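Local coordinates for bartonella effector protein (Bep) substrate of VirB T4SS (Bartonella sp. AR 15-3, PDB 4M16) that probably transfers AMP from ATP to tyrosine or threonine hydroxyls of target proteins, and is represented here by its N-terminal Fic domain, at residues T142-S147 with E202-M207; L117-E122 with F146-Y151; I105-G110 with D194-K199. All blocks are in the same frame, centred on the assembly; numbering follows the deposited sequence. Where two conformers were deposited one is given.

Contact 1: residues T142-S147 with E202-M207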
loop_
_atom_site.group_PDB
_atom_site.type_symbol
_atom_site.label_atom_id
_atom_site.label_comp_id
_atom_site.label_asym_id
_atom_site.label_seq_id
_atom_site.Cartn_x
_atom_site.Cartn_y
_atom_site.Cartn_z
ATOM N N THR A 142 11.993 5.233 -7.056
ATOM C CA THR A 142 10.618 4.893 -6.675
ATOM C C THR A 142 10.260 3.458 -7.000
ATOM O O THR A 142 9.572 2.812 -6.213
ATOM C CB THR A 142 9.501 5.826 -7.222
ATOM O OG1 THR A 142 9.582 5.980 -8.639
ATOM C CG2 THR A 142 9.526 7.202 -6.491
ATOM N N VAL A 143 10.705 2.937 -8.122
ATOM C CA VAL A 143 10.461 1.520 -8.441
ATOM C C VAL A 143 10.976 0.601 -7.336
ATOM O O VAL A 143 10.221 -0.275 -6.823
ATOM C CB VAL A 143 11.122 1.121 -9.768
ATOM C CG1 VAL A 143 11.190 -0.399 -9.901
ATOM C CG2 VAL A 143 10.401 1.737 -10.952
ATOM N N LYS A 144 12.211 0.850 -6.886
ATOM C CA LYS A 144 12.795 0.040 -5.811
ATOM C C LYS A 144 12.047 0.177 -4.451
ATOM O O LYS A 144 11.718 -0.832 -3.784
ATOM C CB LYS A 144 14.288 0.347 -5.633
ATOM C CG LYS A 144 15.121 -0.145 -6.797
ATOM C CD LYS A 144 16.623 0.121 -6.669
ATOM C CE LYS A 144 16.904 1.593 -6.777
ATOM N NZ LYS A 144 18.259 1.887 -7.353
ATOM N N LEU A 145 11.792 1.429 -4.062
ATOM C CA LEU A 145 11.080 1.721 -2.832
ATOM C C LEU A 145 9.642 1.227 -2.825
ATOM O O LEU A 145 9.157 0.671 -1.817
ATOM C CB LEU A 145 11.147 3.234 -2.527
ATOM C CG LEU A 145 12.370 3.709 -1.751
ATOM C CD1 LEU A 145 12.364 5.234 -1.811
ATOM C CD2 LEU A 145 12.400 3.228 -0.285
ATOM N N PHE A 146 8.956 1.424 -3.949
ATOM C CA PHE A 146 7.603 0.880 -4.116
ATOM C C PHE A 146 7.502 -0.665 -4.086
ATOM O O PHE A 146 6.682 -1.205 -3.307
ATOM C CB PHE A 146 6.925 1.464 -5.363
ATOM C CG PHE A 146 5.467 1.084 -5.473
ATOM C CD1 PHE A 146 5.109 -0.116 -6.051
ATOM C CD2 PHE A 146 4.486 1.923 -5.029
ATOM C CE1 PHE A 146 3.801 -0.486 -6.124
ATOM C CE2 PHE A 146 3.146 1.549 -5.092
ATOM C CZ PHE A 146 2.798 0.366 -5.679
ATOM N N SER A 147 8.414 -1.349 -4.761
ATOM C CA SER A 147 8.491 -2.814 -4.644
ATOM C C SER A 147 8.762 -3.240 -3.200
ATOM O O SER A 147 8.218 -4.234 -2.721
ATOM C CB SER A 147 9.577 -3.410 -5.508
ATOM O OG SER A 147 9.331 -3.125 -6.868
ATOM N N GLU A 202 14.413 -9.089 -14.229
ATOM C CA GLU A 202 13.051 -9.287 -14.733
ATOM C C GLU A 202 12.009 -8.728 -13.739
ATOM O O GLU A 202 10.986 -8.140 -14.125
ATOM C CB GLU A 202 12.821 -10.777 -15.013
ATOM C CG GLU A 202 13.602 -11.358 -16.198
ATOM C CD GLU A 202 15.114 -11.498 -15.983
ATOM O OE1 GLU A 202 15.601 -11.586 -14.828
ATOM O OE2 GLU A 202 15.836 -11.505 -17.010
ATOM N N ALA A 203 12.249 -8.919 -12.455
ATOM C CA ALA A 203 11.370 -8.356 -11.408
ATOM C C ALA A 203 11.385 -6.810 -11.371
ATOM O O ALA A 203 10.331 -6.147 -11.230
ATOM C CB ALA A 203 11.763 -8.931 -10.047
ATOM N N HIS A 204 12.567 -6.224 -11.467
ATOM C CA HIS A 204 12.698 -4.731 -11.536
ATOM C C HIS A 204 11.949 -4.151 -12.789
ATOM O O HIS A 204 11.211 -3.126 -12.733
ATOM C CB HIS A 204 14.191 -4.365 -11.501
ATOM C CG HIS A 204 14.461 -2.906 -11.419
ATOM N ND1 HIS A 204 14.407 -2.189 -10.230
ATOM C CD2 HIS A 204 14.775 -2.018 -12.391
ATOM C CE1 HIS A 204 14.705 -0.929 -10.483
ATOM N NE2 HIS A 204 14.935 -0.800 -11.782
ATOM N N GLN A 205 12.121 -4.818 -13.929
ATOM C CA GLN A 205 11.471 -4.364 -15.177
ATOM C C GLN A 205 9.949 -4.421 -15.146
ATOM O O GLN A 205 9.252 -3.590 -15.794
ATOM C CB GLN A 205 11.997 -5.143 -16.392
ATOM C CG GLN A 205 11.484 -4.607 -17.698
ATOM C CD GLN A 205 11.866 -3.152 -17.897
ATOM O OE1 GLN A 205 13.055 -2.806 -17.871
ATOM N NE2 GLN A 205 10.861 -2.293 -18.092
ATOM N N ALA A 206 9.404 -5.416 -14.443
ATOM C CA ALA A 206 7.947 -5.453 -14.283
ATOM C C ALA A 206 7.419 -4.120 -13.687
ATOM O O ALA A 206 6.496 -3.464 -14.169
ATOM C CB ALA A 206 7.541 -6.618 -13.373
ATOM N N MET A 207 8.042 -3.706 -12.614
ATOM C CA MET A 207 7.577 -2.503 -11.943
ATOM C C MET A 207 7.994 -1.213 -12.672
ATOM O O MET A 207 7.244 -0.222 -12.668
ATOM C CB MET A 207 8.130 -2.567 -10.520
ATOM C CG MET A 207 7.619 -1.513 -9.557
ATOM S SD MET A 207 5.860 -1.604 -9.329
ATOM C CE MET A 207 5.673 -3.077 -8.324
HETATM O O HOH W 1 10.851 -4.680 -8.581
#
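S147 OG stands where helix 135-152 meets helix 200-214, at a nearly perpendicular crossing (101°, axes 9.7 Å apart) within the all-helical core of the Fic fold. The hydroxyl donates back along its own helix to V143 O (OG to O 3.0 Å), reaching that carbonyl from the opposite face to S147 N, so one acceptor serves two donors. It also accepts from a water (OG to water O 2.8 Å) that donates in turn to A203 O at 3.1 Å. The small serine thus joins the helices through water while presenting its oxygen to M207 CG at 3.6 Å.

M207 is the main apolar group from the second helix. Its CG, anti to the backbone N (chi1 -172°), lies against both S147 OG and V143 CG1. A bend at chi2 brings M207 SD to F146, 3.7 Å from F146 CD1, and a second at chi3 lays CE against the same CD1–CE1 side of the ring. This Met-aromatic contact is oblique, the sulfur lying 61° off the ring normal. A flexible, polarisable chain suits a ring already met edge-to-face by F167 and F211.

Nearer the surface, H204 lies across V143, whose CG1 comes 3.6 Å from the imidazole CE1. The aliphatic part of K144 meets the ring edge. Both polar ends turn to acids one turn before K144 on helix 135-152: H204 NE2 is hydrogen-bonded to E140, a second link between the helices, and K144 NZ forms salt bridges with E140 and E141. E140 would probably favour a protonated H204, although its charge is not seen. V143 CG2, the other methyl, lies 4.1 Å from M207 O.

Contact 2: residues L117-E122 with F146-Y151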
loop_
_atom_site.group_PDB
_atom_site.type_symbol
_atom_site.label_atom_id
_atom_site.label_comp_id
_atom_site.label_asym_id
_atom_site.label_seq_id
_atom_site.Cartn_x
_atom_site.Cartn_y
_atom_site.Cartn_z
ATOM N N LEU A 117 10.163 -1.533 7.886
ATOM C CA LEU A 117 9.671 -0.146 7.833
ATOM C C LEU A 117 10.737 0.870 8.239
ATOM O O LEU A 117 10.852 1.993 7.645
ATOM C CB LEU A 117 8.413 0.019 8.691
ATOM C CG LEU A 117 7.134 -0.673 8.173
ATOM C CD1 LEU A 117 5.961 -0.579 9.166
ATOM C CD2 LEU A 117 6.706 -0.109 6.826
ATOM N N LYS A 118 11.523 0.514 9.259
ATOM C CA LYS A 118 12.693 1.328 9.607
ATOM C C LYS A 118 13.632 1.486 8.414
ATOM O O LYS A 118 14.136 2.579 8.145
ATOM C CB LYS A 118 13.506 0.742 10.791
ATOM N N GLU A 119 13.892 0.385 7.725
ATOM C CA GLU A 119 14.814 0.407 6.544
ATOM C C GLU A 119 14.229 1.296 5.413
ATOM O O GLU A 119 14.913 2.123 4.834
ATOM C CB GLU A 119 15.092 -1.009 6.031
ATOM C CG GLU A 119 15.927 -1.864 6.970
ATOM C CD GLU A 119 15.960 -3.351 6.633
ATOM O OE1 GLU A 119 14.950 -3.946 6.225
ATOM O OE2 GLU A 119 17.022 -3.974 6.866
ATOM N N PHE A 120 12.941 1.136 5.146
ATOM C CA PHE A 120 12.204 2.010 4.226
ATOM C C PHE A 120 12.412 3.483 4.625
ATOM O O PHE A 120 12.769 4.344 3.751
ATOM C CB PHE A 120 10.726 1.578 4.219
ATOM C CG PHE A 120 9.798 2.404 3.372
ATOM C CD1 PHE A 120 9.585 2.115 2.010
ATOM C CD2 PHE A 120 9.014 3.360 3.962
ATOM C CE1 PHE A 120 8.679 2.876 1.268
ATOM C CE2 PHE A 120 8.132 4.134 3.249
ATOM C CZ PHE A 120 7.965 3.893 1.893
ATOM N N ASP A 121 12.198 3.789 5.911
ATOM C CA ASP A 121 12.304 5.146 6.386
ATOM C C ASP A 121 13.724 5.673 6.148
ATOM O O ASP A 121 13.917 6.817 5.757
ATOM C CB ASP A 121 11.889 5.281 7.864
ATOM C CG ASP A 121 10.405 5.045 8.093
ATOM O OD1 ASP A 121 9.618 5.046 7.099
ATOM O OD2 ASP A 121 10.015 4.844 9.262
ATOM N N GLU A 122 14.719 4.846 6.430
ATOM C CA GLU A 122 16.096 5.285 6.316
ATOM C C GLU A 122 16.504 5.531 4.861
ATOM O O GLU A 122 17.269 6.452 4.607
ATOM C CB GLU A 122 17.040 4.285 6.980
ATOM C CG GLU A 122 16.944 4.203 8.494
ATOM C CD GLU A 122 17.643 2.960 9.061
ATOM O OE1 GLU A 122 17.745 1.891 8.356
ATOM O OE2 GLU A 122 18.045 3.026 10.235
ATOM N N PHE A 146 8.956 1.424 -3.949
ATOM C CA PHE A 146 7.603 0.880 -4.116
ATOM C C PHE A 146 7.502 -0.665 -4.086
ATOM O O PHE A 146 6.682 -1.205 -3.307
ATOM C CB PHE A 146 6.925 1.464 -5.363
ATOM C CG PHE A 146 5.467 1.084 -5.473
ATOM C CD1 PHE A 146 5.109 -0.116 -6.051
ATOM C CD2 PHE A 146 4.486 1.923 -5.029
ATOM C CE1 PHE A 146 3.801 -0.486 -6.124
ATOM C CE2 PHE A 146 3.146 1.549 -5.092
ATOM C CZ PHE A 146 2.798 0.366 -5.679
ATOM N N SER A 147 8.414 -1.349 -4.761
ATOM C CA SER A 147 8.491 -2.814 -4.644
ATOM C C SER A 147 8.762 -3.240 -3.200
ATOM O O SER A 147 8.218 -4.234 -2.721
ATOM C CB SER A 147 9.577 -3.410 -5.508
ATOM O OG SER A 147 9.331 -3.125 -6.868
ATOM N N PHE A 148 9.610 -2.500 -2.505
ATOM C CA PHE A 148 9.972 -2.865 -1.150
ATOM C C PHE A 148 8.721 -2.718 -0.252
ATOM O O PHE A 148 8.347 -3.645 0.445
ATOM C CB PHE A 148 11.165 -2.023 -0.653
ATOM C CG PHE A 148 11.620 -2.332 0.780
ATOM C CD1 PHE A 148 11.537 -3.611 1.322
ATOM C CD2 PHE A 148 12.225 -1.317 1.561
ATOM C CE1 PHE A 148 12.008 -3.875 2.620
ATOM C CE2 PHE A 148 12.668 -1.581 2.851
ATOM C CZ PHE A 148 12.565 -2.871 3.372
ATOM N N LEU A 149 8.047 -1.571 -0.311
ATOM C CA LEU A 149 6.881 -1.378 0.500
ATOM C C LEU A 149 5.766 -2.381 0.140
ATOM O O LEU A 149 5.124 -2.901 1.046
ATOM C CB LEU A 149 6.385 0.081 0.444
ATOM C CG LEU A 149 5.136 0.346 1.317
ATOM C CD1 LEU A 149 5.456 0.101 2.768
ATOM C CD2 LEU A 149 4.580 1.745 1.082
ATOM N N ASN A 150 5.549 -2.651 -1.154
ATOM C CA ASN A 150 4.590 -3.657 -1.603
ATOM C C ASN A 150 4.910 -5.005 -0.909
ATOM O O ASN A 150 4.020 -5.676 -0.417
ATOM C CB ASN A 150 4.581 -3.810 -3.123
ATOM C CG ASN A 150 3.541 -4.801 -3.592
ATOM O OD1 ASN A 150 2.320 -4.579 -3.395
ATOM N ND2 ASN A 150 3.994 -5.910 -4.163
ATOM N N TYR A 151 6.173 -5.398 -0.928
ATOM C CA TYR A 151 6.584 -6.656 -0.273
ATOM C C TYR A 151 6.298 -6.668 1.212
ATOM O O TYR A 151 5.821 -7.683 1.749
ATOM C CB TYR A 151 8.076 -6.900 -0.474
ATOM C CG TYR A 151 8.677 -7.867 0.504
ATOM C CD1 TYR A 151 8.496 -9.229 0.385
ATOM C CD2 TYR A 151 9.440 -7.391 1.588
ATOM C CE1 TYR A 151 9.041 -10.096 1.353
ATOM C CE2 TYR A 151 9.990 -8.246 2.519
ATOM C CZ TYR A 151 9.803 -9.582 2.406
ATOM O OH TYR A 151 10.379 -10.407 3.385
#
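F120 and F148 meet by their edges between helix 110-126 and helix 135-152. Segments 117-122 and 146-151 run nearly antiparallel, at 162° with axes 10.6 Å apart, and bring two long helices of the Fic fold together just ahead of the Fic signature region, which begins with H153.

The aromatic contacts are made by edges. F148, its CG anti to the backbone N (chi1 180°), extends across the gap and sets CE2 against the backbone of helix 110-126, 3.6 Å from F120 N and 4.0 Å from F120 CB. No hydrogen bond joins the two segments; a flat ring fits close to the main chain of its neighbour. F148 CD2 in turn lies near the plane of the F120 ring, at its edge.

Apolar contacts occupy the deeper side. The F120 side chain crosses L149 obliquely, with F120 CE1 3.7 Å from L149 CB and F120 CZ 4.1 Å from L149 CD2. Branched leucine offers a second methyl, L149 CD1, to L117 CD2 at 4.3 Å. L149 also touches Q163 and F167 of helix 159-174, so its side chain serves two interfaces, as a compact hydrocarbon can.

The polar element is confined to the more open side, where E119 crosses F148 at about a right angle. Its CB rests near the ring, and its carboxylate plane is turned 56° from that of the phenyl group. An oxygen beside the hydrogen-bearing rim of a phenyl group is probably mildly favourable: E119 OE1 lies 3.9 Å from F148 CZ.

Contact 3: residues I105-G110 with D194-K199; sequences IYFAHG and DAMALK
The F107 ring stacks with H153 and is also met by the thioether of M196, whose sulfur lies 4.3 Å from the ring centroid and 53° off the normal. This Met-aromatic contact is therefore oblique, made along the CD1–CE1 bond: M196 SD comes 3.4 Å from F107 CE1, and M196 CE 3.5 Å from F107 CD1. The two side chains cross at about a right angle. A bend at chi3 (64°) turns the methionine methyl back toward the loop, where M196 CE also approaches Y106 O at 3.3 Å. An unbranched, pliable chain suits this spot, since it can lie along the ring and still bring its methyl to a main-chain carbonyl.

In the Fic fold, 105-110 belongs to the connection from the short hairpin 85-86/92-93 to helix 110-126, and the partner is the last turn of helix 185-197. H153 opens the Fic signature region, so the F107 ring lies directly beside its first residue, with M196 next to F107. M196 further touches N150 of helix 135-152.

Towards the surface, I105 takes over with its two branches. I105 CG2 rests 4.0 Å from M196 CB, and I105 CD1, at the end of the longer branch, lies 3.7 Å from A197 CB, where a small alanine accepts it at the helix end. Backbone bonds of F107 with M98 and A108 with Y151 fix the extended loop, and H109 ND1 caps the next helix at D111 N.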
loop_
_atom_site.group_PDB
_atom_site.type_symbol
_atom_site.label_atom_id
_atom_site.label_comp_id
_atom_site.label_asym_id
_atom_site.label_seq_id
_atom_site.Cartn_x
_atom_site.Cartn_y
_atom_site.Cartn_z
ATOM N N ILE A 105 3.766 -17.423 -2.332
ATOM C CA ILE A 105 4.652 -16.274 -2.334
ATOM C C ILE A 105 4.221 -15.308 -1.218
ATOM O O ILE A 105 3.127 -14.739 -1.285
ATOM C CB ILE A 105 4.643 -15.524 -3.698
ATOM C CG1 ILE A 105 5.071 -16.426 -4.868
ATOM C CG2 ILE A 105 5.612 -14.361 -3.682
ATOM C CD1 ILE A 105 4.678 -15.880 -6.226
ATOM N N TYR A 106 5.058 -15.159 -0.184
ATOM C CA TYR A 106 4.660 -14.397 1.017
ATOM C C TYR A 106 5.192 -12.968 1.003
ATOM O O TYR A 106 6.243 -12.677 0.451
ATOM C CB TYR A 106 5.119 -15.104 2.299
ATOM C CG TYR A 106 4.413 -16.412 2.521
ATOM C CD1 TYR A 106 4.768 -17.533 1.822
ATOM C CD2 TYR A 106 3.364 -16.510 3.439
ATOM C CE1 TYR A 106 4.112 -18.739 2.018
ATOM C CE2 TYR A 106 2.679 -17.706 3.627
ATOM C CZ TYR A 106 3.079 -18.809 2.908
ATOM O OH TYR A 106 2.453 -20.009 3.091
ATOM N N PHE A 107 4.383 -12.087 1.559
ATOM C CA PHE A 107 4.825 -10.771 2.005
ATOM C C PHE A 107 5.726 -10.960 3.236
ATOM O O PHE A 107 5.941 -12.069 3.726
ATOM C CB PHE A 107 3.596 -9.906 2.344
ATOM C CG PHE A 107 2.742 -9.642 1.161
ATOM C CD1 PHE A 107 3.186 -8.800 0.135
ATOM C CD2 PHE A 107 1.516 -10.313 1.004
ATOM C CE1 PHE A 107 2.375 -8.589 -0.990
ATOM C CE2 PHE A 107 0.751 -10.107 -0.107
ATOM C CZ PHE A 107 1.177 -9.242 -1.097
ATOM N N ALA A 108 6.266 -9.875 3.720
ATOM C CA ALA A 108 7.107 -9.919 4.901
ATOM C C ALA A 108 6.387 -10.576 6.074
ATOM O O ALA A 108 5.194 -10.352 6.325
ATOM C CB ALA A 108 7.509 -8.528 5.285
ATOM N N HIS A 109 7.146 -11.351 6.811
ATOM C CA HIS A 109 6.662 -11.916 8.061
ATOM C C HIS A 109 6.516 -10.798 9.092
ATOM O O HIS A 109 7.283 -9.839 9.115
ATOM C CB HIS A 109 7.638 -13.041 8.534
ATOM C CG HIS A 109 7.067 -13.893 9.645
ATOM N ND1 HIS A 109 6.994 -13.451 10.949
ATOM C CD2 HIS A 109 6.489 -15.113 9.640
ATOM C CE1 HIS A 109 6.438 -14.378 11.709
ATOM N NE2 HIS A 109 6.144 -15.416 10.943
ATOM N N GLY A 110 5.500 -10.901 9.925
ATOM C CA GLY A 110 5.256 -9.894 10.958
ATOM C C GLY A 110 6.480 -9.593 11.776
ATOM O O GLY A 110 6.685 -8.480 12.164
ATOM N N ASP A 194 4.416 -9.645 -10.198
ATOM C CA ASP A 194 5.701 -9.958 -10.859
ATOM C C ASP A 194 6.946 -9.537 -10.058
ATOM O O ASP A 194 7.975 -10.247 -10.078
ATOM C CB ASP A 194 5.782 -9.342 -12.268
ATOM C CG ASP A 194 4.981 -10.112 -13.313
ATOM O OD1 ASP A 194 4.377 -11.142 -13.011
ATOM O OD2 ASP A 194 4.968 -9.646 -14.466
ATOM N N ALA A 195 6.882 -8.380 -9.409
ATOM C CA ALA A 195 7.990 -7.894 -8.577
ATOM C C ALA A 195 8.323 -8.906 -7.486
ATOM O O ALA A 195 9.492 -9.092 -7.174
ATOM C CB ALA A 195 7.685 -6.512 -7.980
ATOM N N MET A 196 7.317 -9.588 -6.945
ATOM C CA MET A 196 7.569 -10.599 -5.903
ATOM C C MET A 196 7.864 -11.980 -6.446
ATOM O O MET A 196 8.618 -12.732 -5.811
ATOM C CB MET A 196 6.428 -10.641 -4.859
ATOM C CG MET A 196 6.590 -9.470 -3.878
ATOM S SD MET A 196 5.128 -9.226 -2.932
ATOM C CE MET A 196 5.068 -10.778 -2.008
ATOM N N ALA A 197 7.276 -12.311 -7.607
ATOM C CA ALA A 197 7.354 -13.683 -8.156
ATOM C C ALA A 197 8.655 -13.916 -8.942
ATOM O O ALA A 197 9.299 -14.947 -8.786
ATOM C CB ALA A 197 6.146 -14.012 -9.034
ATOM N N LEU A 198 9.030 -12.951 -9.765
ATOM C CA LEU A 198 10.168 -13.091 -10.646
ATOM C C LEU A 198 11.485 -12.755 -9.908
ATOM O O LEU A 198 11.472 -12.453 -8.740
ATOM C CB LEU A 198 9.988 -12.169 -11.869
ATOM C CG LEU A 198 8.710 -12.351 -12.714
ATOM C CD1 LEU A 198 8.646 -11.208 -13.727
ATOM C CD2 LEU A 198 8.638 -13.727 -13.370
ATOM N N LYS A 199 12.611 -12.810 -10.609
ATOM C CA LYS A 199 13.932 -12.569 -9.986
ATOM C C LYS A 199 14.658 -11.460 -10.681
ATOM O O LYS A 199 14.433 -11.186 -11.870
ATOM C CB LYS A 199 14.827 -13.809 -10.113
ATOM C CG LYS A 199 14.514 -14.913 -9.130
ATOM C CD LYS A 199 15.496 -16.069 -9.221
ATOM C CE LYS A 199 15.030 -17.154 -10.164
ATOM N NZ LYS A 199 15.999 -18.302 -10.130
#

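In the fold
Helix 135-152 underlies two of the three contacts. Contact 2 is buried and contact 1 partly so, and the two share F146 and S147 and touch where L145 CD2 meets F120 CD1. Contact 3 is a surface contact, joining a loop to a helix end, yet it adjoins both others: A206 packs on D194, and Y151 O probably accepts a hydrogen bond from A108 N. The chemistry follows position. Phenyl edges and leucines dominate contact 2; contact 1 adds a bridging water, with polar K144 and H204 at its outer side; contact 3 relies on methionine against one phenyl ring, with I105 on A197. Methionine meets phenylalanine in both contacts 1 and 3, but not in contact 2.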